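PDB 6TGF: exopolysaccharide biosynthesis protein from Pantoea stewartii subsp. stewartii DC283, which probably modifies the glycan matrix of bacterial biofilms as a hydrolase built on a trimeric, bacteriophage tailspike-like parallel beta-helix. Local coordinates for residues D175-R180 and D213-I218; A687-N692 and L697-R702. One frame throughout, in Å; residues are numbered along the deposited sequence.

Interaction 1 (D175-R180 and D213-I218); sequences DLRKTR and DDQGVI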
ATOM      1  N   ASP B 175     -42.729 -26.020   2.403  1.00 35.44           N
ATOM      2  CA  ASP B 175     -44.162 -25.637   2.515  1.00 35.22           C
ATOM      3  C   ASP B 175     -44.499 -24.575   1.458  1.00 34.76           C
ATOM      4  O   ASP B 175     -45.638 -24.604   0.945  1.00 34.80           O
ATOM      5  CB  ASP B 175     -44.497 -25.165   3.932  1.00 35.44           C
ATOM      6  CG  ASP B 175     -44.461 -26.283   4.962  1.00 35.79           C
ATOM      7  OD1 ASP B 175     -45.218 -27.259   4.793  1.00 35.97           O
ATOM      8  OD2 ASP B 175     -43.665 -26.177   5.916  1.00 35.97           O
ATOM      9  N   LEU B 176     -43.554 -23.680   1.143  1.00 34.26           N
ATOM     10  CA  LEU B 176     -43.724 -22.598   0.132  1.00 33.77           C
ATOM     11  C   LEU B 176     -43.930 -23.209  -1.260  1.00 33.51           C
ATOM     12  O   LEU B 176     -44.796 -22.699  -2.000  1.00 33.60           O
ATOM     13  CB  LEU B 176     -42.499 -21.678   0.145  1.00 33.59           C
ATOM     14  CG  LEU B 176     -42.591 -20.441  -0.749  1.00 33.38           C
ATOM     15  CD1 LEU B 176     -43.671 -19.490  -0.259  1.00 33.43           C
ATOM     16  CD2 LEU B 176     -41.250 -19.727  -0.824  1.00 33.33           C
ATOM     17  N   ARG B 177     -43.170 -24.256  -1.597  1.00 33.23           N
ATOM     18  CA  ARG B 177     -43.225 -24.948  -2.914  1.00 33.15           C
ATOM     19  C   ARG B 177     -44.541 -25.724  -3.058  1.00 33.48           C
ATOM     20  O   ARG B 177     -44.856 -26.126  -4.194  1.00 33.57           O
ATOM     21  CB  ARG B 177     -42.030 -25.893  -3.077  1.00 32.92           C
ATOM     22  CG  ARG B 177     -40.716 -25.188  -3.377  1.00 32.73           C
ATOM     23  CD  ARG B 177     -39.530 -26.093  -3.117  1.00 32.65           C
ATOM     24  NE  ARG B 177     -38.263 -25.483  -3.496  1.00 32.48           N
ATOM     25  CZ  ARG B 177     -37.064 -25.946  -3.147  1.00 32.42           C
ATOM     26  NH1 ARG B 177     -36.953 -27.034  -2.400  1.00 32.60           N
ATOM     27  NH2 ARG B 177     -35.973 -25.317  -3.543  1.00 32.31           N
ATOM     28  N   LYS B 178     -45.267 -25.937  -1.954  1.00 33.88           N
ATOM     29  CA  LYS B 178     -46.547 -26.697  -1.913  1.00 34.25           C
ATOM     30  C   LYS B 178     -47.746 -25.741  -1.825  1.00 34.30           C
ATOM     31  O   LYS B 178     -48.883 -26.221  -1.995  1.00 34.55           O
ATOM     32  CB  LYS B 178     -46.538 -27.665  -0.726  1.00 34.58           C
ATOM     33  CG  LYS B 178     -45.658 -28.893  -0.911  1.00 34.97           C
ATOM     34  CD  LYS B 178     -45.386 -29.641   0.375  1.00 35.36           C
ATOM     35  CE  LYS B 178     -44.881 -31.047   0.140  1.00 35.81           C
ATOM     36  NZ  LYS B 178     -44.682 -31.781   1.412  1.00 36.13           N
ATOM     37  N   THR B 179     -47.509 -24.450  -1.572  1.00 34.29           N
ATOM     38  CA  THR B 179     -48.562 -23.414  -1.399  1.00 34.46           C
ATOM     39  C   THR B 179     -48.777 -22.671  -2.722  1.00 34.62           C
ATOM     40  O   THR B 179     -47.914 -21.850  -3.073  1.00 34.53           O
ATOM     41  CB  THR B 179     -48.195 -22.427  -0.283  1.00 34.43           C
ATOM     42  OG1 THR B 179     -47.956 -23.169   0.914  1.00 34.35           O
ATOM     43  CG2 THR B 179     -49.270 -21.389  -0.040  1.00 34.45           C
ATOM     44  N   ARG B 180     -49.886 -22.939  -3.417  1.00 34.87           N
ATOM     45  CA  ARG B 180     -50.295 -22.190  -4.636  1.00 35.14           C
ATOM     46  C   ARG B 180     -50.706 -20.780  -4.218  1.00 35.26           C
ATOM     47  O   ARG B 180     -51.477 -20.622  -3.274  1.00 35.29           O
ATOM     48  CB  ARG B 180     -51.439 -22.905  -5.363  1.00 35.38           C
ATOM     49  CG  ARG B 180     -52.032 -22.117  -6.524  1.00 35.65           C
ATOM     50  CD  ARG B 180     -53.005 -22.931  -7.354  1.00 35.89           C
ATOM     51  NE  ARG B 180     -52.407 -23.418  -8.591  1.00 36.04           N
ATOM     52  CZ  ARG B 180     -52.648 -22.939  -9.809  1.00 36.25           C
ATOM     53  NH1 ARG B 180     -53.498 -21.943  -9.991  1.00 36.51           N
ATOM     54  NH2 ARG B 180     -52.038 -23.471 -10.853  1.00 36.48           N
ATOM     55  N   ASP B 213     -36.995 -23.113 -10.484  1.00 39.07           N
ATOM     56  CA  ASP B 213     -36.526 -23.020  -9.075  1.00 38.34           C
ATOM     57  C   ASP B 213     -35.002 -22.852  -9.081  1.00 37.91           C
ATOM     58  O   ASP B 213     -34.324 -23.725  -9.659  1.00 38.05           O
ATOM     59  CB  ASP B 213     -36.942 -24.259  -8.275  1.00 38.29           C
ATOM     60  CG  ASP B 213     -36.769 -24.133  -6.771  1.00 38.12           C
ATOM     61  OD1 ASP B 213     -35.643 -23.824  -6.331  1.00 38.04           O
ATOM     62  OD2 ASP B 213     -37.762 -24.358  -6.048  1.00 38.02           O
ATOM     63  N   ASP B 214     -34.493 -21.771  -8.478  1.00 37.35           N
ATOM     64  CA  ASP B 214     -33.036 -21.493  -8.333  1.00 37.01           C
ATOM     65  C   ASP B 214     -32.613 -21.654  -6.864  1.00 36.72           C
ATOM     66  O   ASP B 214     -31.447 -21.332  -6.556  1.00 36.60           O
ATOM     67  CB  ASP B 214     -32.670 -20.117  -8.901  1.00 36.84           C
ATOM     68  CG  ASP B 214     -33.378 -18.941  -8.251  1.00 36.69           C
ATOM     69  OD1 ASP B 214     -33.692 -19.028  -7.047  1.00 36.49           O
ATOM     70  OD2 ASP B 214     -33.609 -17.942  -8.960  1.00 36.75           O
ATOM     71  N   GLN B 215     -33.526 -22.120  -6.001  1.00 36.52           N
ATOM     72  CA  GLN B 215     -33.266 -22.559  -4.599  1.00 36.44           C
ATOM     73  C   GLN B 215     -32.906 -21.373  -3.691  1.00 36.12           C
ATOM     74  O   GLN B 215     -32.422 -21.637  -2.574  1.00 36.07           O
ATOM     75  CB  GLN B 215     -32.151 -23.611  -4.560  1.00 36.70           C
ATOM     76  CG  GLN B 215     -32.651 -25.035  -4.746  1.00 37.12           C
ATOM     77  CD  GLN B 215     -31.554 -26.052  -4.550  1.00 37.46           C
ATOM     78  OE1 GLN B 215     -31.572 -26.836  -3.603  1.00 37.88           O
ATOM     79  NE2 GLN B 215     -30.579 -26.036  -5.444  1.00 37.50           N
ATOM     80  N   GLY B 216     -33.159 -20.130  -4.119  1.00 35.81           N
ATOM     81  CA  GLY B 216     -32.753 -18.919  -3.375  1.00 35.43           C
ATOM     82  C   GLY B 216     -33.696 -17.747  -3.588  1.00 35.21           C
ATOM     83  O   GLY B 216     -34.192 -17.201  -2.587  1.00 35.13           O
ATOM     84  N   VAL B 217     -33.910 -17.354  -4.845  1.00 35.06           N
ATOM     85  CA  VAL B 217     -34.743 -16.178  -5.236  1.00 35.10           C
ATOM     86  C   VAL B 217     -36.092 -16.668  -5.785  1.00 35.04           C
ATOM     87  O   VAL B 217     -37.113 -16.019  -5.482  1.00 35.07           O
ATOM     88  CB  VAL B 217     -33.988 -15.288  -6.242  1.00 35.15           C
ATOM     89  CG1 VAL B 217     -34.808 -14.077  -6.664  1.00 35.37           C
ATOM     90  CG2 VAL B 217     -32.640 -14.846  -5.689  1.00 35.05           C
ATOM     91  N   ILE B 218     -36.095 -17.765  -6.552  1.00 34.89           N
ATOM     92  CA  ILE B 218     -37.312 -18.401  -7.146  1.00 34.79           C
ATOM     93  C   ILE B 218     -37.513 -19.781  -6.506  1.00 34.58           C
ATOM     94  O   ILE B 218     -36.611 -20.631  -6.648  1.00 34.35           O
ATOM     95  CB  ILE B 218     -37.189 -18.507  -8.681  1.00 34.96           C
ATOM     96  CG1 ILE B 218     -36.972 -17.143  -9.344  1.00 35.14           C
ATOM     97  CG2 ILE B 218     -38.387 -19.239  -9.272  1.00 35.12           C
ATOM     98  CD1 ILE B 218     -38.168 -16.220  -9.291  1.00 35.39           C
TER
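Two torsions set up the salt bridge between Arg177 and Asp213: the arginine CG lies anti to its own carbonyl carbon (chi1 -75°), with an extended chain beyond, while the aspartate CG is anti to the backbone N (chi1 -168°). The side chains meet at about a right angle. The guanidinium grips the carboxylate side-on, with Arg177 NE to Asp213 OD2 at 2.8 Å and Arg177 NH2 to Asp213 OD1 at 3.2 Å. Both oxygens are met on their syn sides but out of the carboxylate plane, and both lie tilted from the guanidinium plane, the two planes being 59° apart. Beyond this twisted fork, Gln215 CG sits at the guanidinium edge, 3.5 Å from Arg177 NH2.

The contact ties the type I turn Leu176-Thr179 to the loop before strand 218-221; strands 168-170 and 218-221 are the two edges of one mixed sheet. Ser220 N also donates to Asp213 OD2, giving that oxygen a second partner. Within the loop, Asp214 OD1 forms an Asx turn with Gly216 N and also takes Val217 N and Ile218 N, the last at 2.8 Å, while Gln215 and Val217 rest on helix 252-265.

Interaction 2 (A687-N692 and L697-R702); sequences AGVGAN and LLLASR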
ATOM      1  N   ALA B 687      60.746  -5.721 -12.751  1.00 47.97           N
ATOM      2  CA  ALA B 687      61.370  -4.377 -12.711  1.00 47.80           C
ATOM      3  C   ALA B 687      60.336  -3.343 -12.254  1.00 47.44           C
ATOM      4  O   ALA B 687      59.131  -3.657 -12.284  1.00 47.52           O
ATOM      5  CB  ALA B 687      61.922  -4.035 -14.072  1.00 48.05           C
ATOM      6  N   GLY B 688      60.795  -2.154 -11.848  1.00 47.13           N
ATOM      7  CA  GLY B 688      59.919  -1.033 -11.463  1.00 46.72           C
ATOM      8  C   GLY B 688      60.649   0.054 -10.696  1.00 46.46           C
ATOM      9  O   GLY B 688      61.893   0.112 -10.772  1.00 46.51           O
ATOM     10  N   VAL B 689      59.885   0.884  -9.980  1.00 46.11           N
ATOM     11  CA  VAL B 689      60.366   2.104  -9.267  1.00 45.87           C
ATOM     12  C   VAL B 689      59.655   2.183  -7.910  1.00 45.64           C
ATOM     13  O   VAL B 689      58.548   1.621  -7.792  1.00 45.63           O
ATOM     14  CB  VAL B 689      60.129   3.366 -10.125  1.00 45.78           C
ATOM     15  CG1 VAL B 689      58.667   3.526 -10.518  1.00 45.59           C
ATOM     16  CG2 VAL B 689      60.645   4.630  -9.453  1.00 45.77           C
ATOM     17  N   GLY B 690      60.283   2.837  -6.928  1.00 45.49           N
ATOM     18  CA  GLY B 690      59.721   3.063  -5.581  1.00 45.41           C
ATOM     19  C   GLY B 690      60.452   4.173  -4.845  1.00 45.53           C
ATOM     20  O   GLY B 690      61.259   4.873  -5.482  1.00 45.47           O
ATOM     21  N   ALA B 691      60.175   4.329  -3.548  1.00 45.89           N
ATOM     22  CA  ALA B 691      60.870   5.253  -2.622  1.00 46.36           C
ATOM     23  C   ALA B 691      60.784   4.684  -1.201  1.00 47.03           C
ATOM     24  O   ALA B 691      59.772   4.024  -0.898  1.00 47.19           O
ATOM     25  CB  ALA B 691      60.262   6.629  -2.712  1.00 46.23           C
ATOM     26  N   ASN B 692      61.809   4.909  -0.371  1.00 47.84           N
ATOM     27  CA  ASN B 692      61.873   4.386   1.022  1.00 48.58           C
ATOM     28  C   ASN B 692      61.794   5.557   2.011  1.00 49.11           C
ATOM     29  O   ASN B 692      61.869   6.721   1.566  1.00 49.14           O
ATOM     30  CB  ASN B 692      63.101   3.494   1.240  1.00 48.91           C
ATOM     31  CG  ASN B 692      64.411   4.246   1.356  1.00 49.20           C
ATOM     32  OD1 ASN B 692      64.452   5.470   1.257  1.00 49.62           O
ATOM     33  ND2 ASN B 692      65.493   3.516   1.570  1.00 49.51           N
ATOM     34  N   LEU B 697      65.145   7.226  -3.718  1.00 50.34           N
ATOM     35  CA  LEU B 697      64.476   6.609  -4.894  1.00 50.15           C
ATOM     36  C   LEU B 697      64.931   5.148  -4.992  1.00 50.07           C
ATOM     37  O   LEU B 697      66.148   4.907  -4.874  1.00 50.31           O
ATOM     38  CB  LEU B 697      64.853   7.399  -6.153  1.00 50.21           C
ATOM     39  CG  LEU B 697      64.413   6.793  -7.487  1.00 50.27           C
ATOM     40  CD1 LEU B 697      62.901   6.847  -7.636  1.00 50.36           C
ATOM     41  CD2 LEU B 697      65.085   7.504  -8.651  1.00 50.34           C
ATOM     42  N   LEU B 698      63.988   4.218  -5.168  1.00 50.02           N
ATOM     43  CA  LEU B 698      64.264   2.778  -5.421  1.00 50.25           C
ATOM     44  C   LEU B 698      64.040   2.491  -6.908  1.00 50.57           C
ATOM     45  O   LEU B 698      63.004   2.934  -7.440  1.00 50.72           O
ATOM     46  CB  LEU B 698      63.343   1.906  -4.558  1.00 50.22           C
ATOM     47  CG  LEU B 698      63.183   2.322  -3.095  1.00 50.28           C
ATOM     48  CD1 LEU B 698      62.304   1.328  -2.351  1.00 50.32           C
ATOM     49  CD2 LEU B 698      64.528   2.455  -2.401  1.00 50.43           C
ATOM     50  N   LEU B 699      64.985   1.794  -7.548  1.00 50.93           N
ATOM     51  CA  LEU B 699      64.859   1.271  -8.935  1.00 51.19           C
ATOM     52  C   LEU B 699      65.160  -0.230  -8.925  1.00 51.52           C
ATOM     53  O   LEU B 699      66.012  -0.659  -8.122  1.00 51.32           O
ATOM     54  CB  LEU B 699      65.827   2.013  -9.864  1.00 51.41           C
ATOM     55  CG  LEU B 699      65.655   3.530  -9.948  1.00 51.41           C
ATOM     56  CD1 LEU B 699      66.708   4.137 -10.863  1.00 51.59           C
ATOM     57  CD2 LEU B 699      64.261   3.906 -10.430  1.00 51.42           C
ATOM     58  N   ALA B 700      64.469  -0.988  -9.781  1.00 51.99           N
ATOM     59  CA  ALA B 700      64.663  -2.441  -9.989  1.00 52.60           C
ATOM     60  C   ALA B 700      64.637  -2.737 -11.492  1.00 53.33           C
ATOM     61  O   ALA B 700      63.734  -2.228 -12.182  1.00 53.07           O
ATOM     62  CB  ALA B 700      63.603  -3.219  -9.249  1.00 52.42           C
ATOM     63  N   SER B 701      65.611  -3.516 -11.969  1.00 54.41           N
ATOM     64  CA  SER B 701      65.794  -3.903 -13.392  1.00 55.29           C
ATOM     65  C   SER B 701      66.866  -4.995 -13.481  1.00 56.49           C
ATOM     66  O   SER B 701      67.567  -5.211 -12.473  1.00 56.32           O
ATOM     67  CB  SER B 701      66.158  -2.708 -14.232  1.00 55.07           C
ATOM     68  OG  SER B 701      66.190  -3.048 -15.608  1.00 55.10           O
ATOM     69  N   ARG B 702      66.981  -5.650 -14.642  1.00 58.26           N
ATOM     70  CA  ARG B 702      67.970  -6.732 -14.901  1.00 59.83           C
ATOM     71  C   ARG B 702      69.388  -6.191 -14.679  1.00 61.11           C
ATOM     72  O   ARG B 702      69.725  -5.150 -15.279  1.00 61.26           O
ATOM     73  CB  ARG B 702      67.836  -7.277 -16.326  1.00 60.25           C
ATOM     74  CG  ARG B 702      66.656  -8.215 -16.531  1.00 60.45           C
ATOM     75  CD  ARG B 702      66.738  -8.971 -17.845  1.00 61.02           C
ATOM     76  NE  ARG B 702      66.780  -8.093 -19.008  1.00 61.09           N
ATOM     77  CZ  ARG B 702      66.867  -8.506 -20.271  1.00 61.70           C
ATOM     78  NH1 ARG B 702      66.925  -9.797 -20.554  1.00 62.05           N
ATOM     79  NH2 ARG B 702      66.897  -7.622 -21.254  1.00 61.94           N
TER
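Gly688 pairs with Ala700, and Gly690 with Leu698, in the hydrogen-bonded positions of an antiparallel beta hairpin. Each pair exchanges two backbone bonds: Gly688 N to Ala700 O and Ala700 N to Gly688 O are both 3.0 Å, whereas Gly690 N to Leu698 O and Leu698 N to Gly690 O are both 2.8 Å. Between them lies the non-hydrogen-bonded pair Val689-Leu699, where a CA-H...O contact runs from Val689 CA to Leu698 O at 3.3 Å.

Apolar contacts occupy both faces. On the face carrying Val689, Leu697 and Leu699, the CG2 branch of Val689 touches both leucines, 3.6 Å from Leu697 CD1 and 3.8 Å from Leu699 CD2. Leu697 reaches it because its CG is anti to the backbone N (chi1 172°), which swings CD1 back over the first strand near Gly690 O. On the other face Leu698 lies over the side-chain-free backbone of Gly690; its CG is 3.6 Å from Ala691 N, and its CD2 meets Asn692 CB.

Polar side chains turn to other partners. Asn692 OD1 accepts from Asp696 N in the connecting turn, and Ser701 OG bonds to Leu697 N of the second subunit and Ser719 O of the third. The hairpin continues the meander begun by strand 680-683, and residues 697-699 extend it as a parallel ladder with the second subunit.

With Val689 also packed on Val689 of the third subunit, the chemistry is that of a trimer interface: backbone bonds hold the hairpin together, while its valine-leucine face and strand edge are committed to neighbouring chains.

In the fold
Interaction 1 and interaction 2 lie on opposite sides of the chain's centre, the centre of the first contact about 42 Å from it and that of the second about 64 Å. The two contact centres are about 106 Å apart and their nearest atoms about 92 Å, so neither touches the other, and the parallel beta-helix lies between them along the chain. They contrast a contact within one subunit with one shared by three: the first is at the surface, next to helix 252-265, whereas the second is buried among the chains near the C-terminal end. A 1,2-ethanediol molecule, probably from the crystallisation liquor, lies about 3 Å from the Gln215 side chain in interaction 1.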